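Local coordinates for protein AlyGC (Glaciecola chathamensis, PDB 5GKD) that probably cleaves alginate by a lyase reaction, as a calcium-binding member of polysaccharide lyase family 6, at residues 624-632 / 683-691. Residues are numbered along the deposited sequence; the frame is centred on the assembly and turned at random.
Sequences VYRGGTDES and FELTVGEPK
Arg626 leaves its backbone with CG anti to N (chi1 179°) and bends at chi3, which turns its guanidinium toward Thr686 and Val687. NH2 ends 3.6 Å from Thr686 OG1, approached obliquely, while Val687 O lies farther off at the edge of the group. Water bridges the gap: one molecule accepts from NH2 at 2.8 Å and lies within reach of both Asp630 O and Val687 O, the bond to Val687 O being weak and not assured, and another links NH2 and Val687 O through a weak bond from NH2. A third water, over one guanidinium face, donates to Arg626 O and Gly628 O and accepts from Thr686 OG1 at 3.0 Å. NH1 is fixed within its own loop, donating to Asp630 O at 3.0 Å with that oxygen in the guanidinium plane, and NE is held by Gly664 O. Cutting Arg626 back to an alanine is likely to leave Asp630 O without its NH1 donor and the waters before Val687 O without their NH2 partner. Beside this wet region, Val687 supplies the apolar part: CG2, between its backbone N and carbonyl carbon, presses on Thr629 CA at 3.6 Å and reaches Glu631 CG, the two side chains of Val687 and Glu631 crossing at about a right angle. Glu631 OE2 passes 3.8 Å from Gly688 CA, shares a water with Gly688 N, and forms salt bridges with Arg284 and Arg332. The loops follow strands 622-625 and 681-685 of the C-terminal parallel beta-helix, flanking strand 660-663. With no direct hydrogen bond between them, they meet mainly through bridging water and Val687 packing, with Thr686 beside the guanidinium, while Glu631 ties this region to arginines of the N-terminal beta-helix, near its bound carbonate.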
loop_
_atom_site.group_PDB
_atom_site.type_symbol
_atom_site.label_atom_id
_atom_site.label_comp_id
_atom_site.label_asym_id
_atom_site.label_seq_id
_atom_site.Cartn_x
_atom_site.Cartn_y
_atom_site.Cartn_z
ATOM N N VAL A 624 -13.392 -3.153 -11.697
ATOM C CA VAL A 624 -12.297 -2.402 -12.280
ATOM C C VAL A 624 -12.670 -0.925 -12.330
ATOM O O VAL A 624 -13.793 -0.561 -12.695
ATOM C CB VAL A 624 -11.853 -2.972 -13.644
ATOM C CG1 VAL A 624 -12.716 -4.130 -14.095
ATOM C CG2 VAL A 624 -11.700 -1.923 -14.660
ATOM N N TYR A 625 -11.739 -0.081 -11.880
ATOM C CA TYR A 625 -12.058 1.289 -11.516
ATOM C C TYR A 625 -10.988 2.236 -12.036
ATOM O O TYR A 625 -9.796 2.005 -11.836
ATOM C CB TYR A 625 -12.197 1.399 -9.986
ATOM C CG TYR A 625 -12.608 2.757 -9.484
ATOM C CD1 TYR A 625 -11.672 3.771 -9.292
ATOM C CD2 TYR A 625 -13.926 3.015 -9.159
ATOM C CE1 TYR A 625 -12.051 5.010 -8.826
ATOM C CE2 TYR A 625 -14.318 4.235 -8.688
ATOM C CZ TYR A 625 -13.383 5.235 -8.524
ATOM O OH TYR A 625 -13.803 6.447 -8.060
ATOM N N ARG A 626 -11.420 3.286 -12.718
ATOM C CA ARG A 626 -10.549 4.392 -13.103
ATOM C C ARG A 626 -11.340 5.660 -12.830
ATOM O O ARG A 626 -12.300 5.960 -13.547
ATOM C CB ARG A 626 -10.124 4.316 -14.577
ATOM C CG ARG A 626 -9.234 5.488 -15.030
ATOM C CD ARG A 626 -8.985 5.498 -16.549
ATOM N NE ARG A 626 -10.190 5.793 -17.331
ATOM C CZ ARG A 626 -10.465 6.975 -17.872
ATOM N NH1 ARG A 626 -9.611 7.969 -17.733
ATOM N NH2 ARG A 626 -11.592 7.161 -18.548
ATOM N N GLY A 627 -10.957 6.392 -11.799
ATOM C CA GLY A 627 -11.720 7.537 -11.363
ATOM C C GLY A 627 -11.135 8.878 -11.768
ATOM O O GLY A 627 -9.945 9.015 -12.061
ATOM N N GLY A 628 -11.994 9.881 -11.733
ATOM C CA GLY A 628 -11.627 11.217 -12.113
ATOM C C GLY A 628 -12.012 11.531 -13.545
ATOM O O GLY A 628 -12.823 10.860 -14.181
ATOM N N THR A 629 -11.392 12.583 -14.055
ATOM C CA THR A 629 -11.786 13.191 -15.313
ATOM C C THR A 629 -10.614 13.259 -16.285
ATOM O O THR A 629 -10.599 14.105 -17.175
ATOM C CB THR A 629 -12.378 14.579 -15.061
ATOM O OG1 THR A 629 -11.425 15.380 -14.371
ATOM C CG2 THR A 629 -13.600 14.484 -14.176
ATOM N N ASP A 630 -9.644 12.368 -16.143
ATOM C CA ASP A 630 -8.508 12.364 -17.056
ATOM C C ASP A 630 -8.891 11.805 -18.421
ATOM O O ASP A 630 -9.630 10.825 -18.536
ATOM C CB ASP A 630 -7.354 11.555 -16.473
ATOM C CG ASP A 630 -6.180 11.466 -17.417
ATOM O OD1 ASP A 630 -5.479 12.482 -17.548
ATOM O OD2 ASP A 630 -5.955 10.391 -18.027
ATOM N N GLU A 631 -8.359 12.418 -19.455
ATOM C CA GLU A 631 -8.531 11.937 -20.818
ATOM C C GLU A 631 -7.182 11.670 -21.476
ATOM O O GLU A 631 -7.007 11.870 -22.675
ATOM C CB GLU A 631 -9.353 12.924 -21.641
ATOM C CG GLU A 631 -10.742 13.184 -21.075
ATOM C CD GLU A 631 -11.480 14.284 -21.823
ATOM O OE1 GLU A 631 -11.320 15.463 -21.443
ATOM O OE2 GLU A 631 -12.212 13.964 -22.790
ATOM N N SER A 632 -6.221 11.182 -20.703
ATOM C CA SER A 632 -4.870 10.993 -21.196
ATOM C C SER A 632 -4.519 9.556 -21.523
ATOM O O SER A 632 -3.365 9.296 -21.883
ATOM C CB SER A 632 -3.874 11.527 -20.174
ATOM O OG SER A 632 -4.145 12.873 -19.891
ATOM N N PHE A 683 -22.415 -0.593 -15.223
ATOM C CA PHE A 683 -21.510 0.369 -15.822
ATOM C C PHE A 683 -21.628 1.694 -15.089
ATOM O O PHE A 683 -22.738 2.159 -14.802
ATOM C CB PHE A 683 -21.808 0.565 -17.312
ATOM C CG PHE A 683 -21.567 -0.658 -18.130
ATOM C CD1 PHE A 683 -20.292 -1.002 -18.515
ATOM C CD2 PHE A 683 -22.616 -1.476 -18.501
ATOM C CE1 PHE A 683 -20.065 -2.146 -19.257
ATOM C CE2 PHE A 683 -22.398 -2.616 -19.239
ATOM C CZ PHE A 683 -21.121 -2.952 -19.617
ATOM N N GLU A 684 -20.484 2.277 -14.768
ATOM C CA GLU A 684 -20.383 3.636 -14.264
ATOM C C GLU A 684 -19.459 4.374 -15.244
ATOM O O GLU A 684 -18.238 4.428 -15.077
ATOM C CB GLU A 684 -19.885 3.632 -12.790
ATOM C CG GLU A 684 -20.853 2.912 -11.830
ATOM C CD GLU A 684 -20.461 2.985 -10.359
ATOM O OE1 GLU A 684 -19.272 3.216 -10.065
ATOM O OE2 GLU A 684 -21.348 2.806 -9.486
ATOM N N LEU A 685 -20.036 4.885 -16.303
ATOM C CA LEU A 685 -19.316 5.570 -17.344
ATOM C C LEU A 685 -18.852 6.958 -16.957
ATOM O O LEU A 685 -19.599 7.692 -16.406
ATOM C CB LEU A 685 -20.169 5.618 -18.596
ATOM C CG LEU A 685 -20.600 4.274 -19.115
ATOM C CD1 LEU A 685 -21.715 4.397 -20.106
ATOM C CD2 LEU A 685 -19.447 3.447 -19.651
ATOM N N THR A 686 -17.600 7.284 -17.244
ATOM C CA THR A 686 -17.023 8.582 -16.934
ATOM C C THR A 686 -16.759 9.405 -18.192
ATOM O O THR A 686 -17.367 9.204 -19.181
ATOM C CB THR A 686 -15.698 8.445 -16.166
ATOM O OG1 THR A 686 -14.740 7.814 -16.988
ATOM C CG2 THR A 686 -15.871 7.648 -14.911
ATOM N N VAL A 687 -15.822 10.320 -18.136
ATOM C CA VAL A 687 -15.464 11.133 -19.257
ATOM C C VAL A 687 -14.760 10.356 -20.370
ATOM O O VAL A 687 -14.435 9.220 -20.225
ATOM C CB VAL A 687 -14.542 12.282 -18.815
ATOM C CG1 VAL A 687 -15.209 13.109 -17.767
ATOM C CG2 VAL A 687 -13.262 11.740 -18.235
ATOM N N GLY A 688 -14.543 11.026 -21.479
ATOM C CA GLY A 688 -13.866 10.502 -22.634
ATOM C C GLY A 688 -14.588 9.651 -23.639
ATOM O O GLY A 688 -13.977 8.904 -24.311
ATOM N N GLU A 689 -15.904 9.782 -23.701
ATOM C CA GLU A 689 -16.770 9.099 -24.654
ATOM C C GLU A 689 -16.448 7.591 -24.750
ATOM O O GLU A 689 -16.084 7.107 -25.809
ATOM C CB GLU A 689 -16.693 9.760 -26.026
ATOM C CG GLU A 689 -17.063 11.257 -25.998
ATOM C CD GLU A 689 -16.895 11.965 -27.340
ATOM O OE1 GLU A 689 -15.753 12.111 -27.822
ATOM O OE2 GLU A 689 -17.901 12.403 -27.912
ATOM N N PRO A 690 -16.568 6.859 -23.645
ATOM C CA PRO A 690 -16.274 5.425 -23.695
ATOM C C PRO A 690 -17.239 4.692 -24.604
ATOM O O PRO A 690 -18.366 5.127 -24.840
ATOM C CB PRO A 690 -16.440 4.973 -22.245
ATOM C CG PRO A 690 -17.408 5.928 -21.678
ATOM C CD PRO A 690 -17.132 7.252 -22.351
ATOM N N LYS A 691 -16.784 3.540 -25.098
ATOM C CA LYS A 691 -17.513 2.715 -26.049
ATOM C C LYS A 691 -17.881 1.395 -25.381
ATOM O O LYS A 691 -16.998 0.660 -24.926
ATOM C CB LYS A 691 -16.670 2.477 -27.302
ATOM C CG LYS A 691 -16.159 3.755 -27.952
ATOM C CD LYS A 691 -15.164 3.470 -29.076
ATOM C CE LYS A 691 -15.071 4.655 -30.036
ATOM N NZ LYS A 691 -14.743 5.950 -29.362
HETATM O O HOH W 1 -12.472 8.316 -15.052
HETATM O O HOH W 2 -14.214 6.256 -19.770
HETATM O O HOH W 3 -11.490 9.418 -20.247
HETATM O O HOH W 4 -15.309 13.885 -21.810
#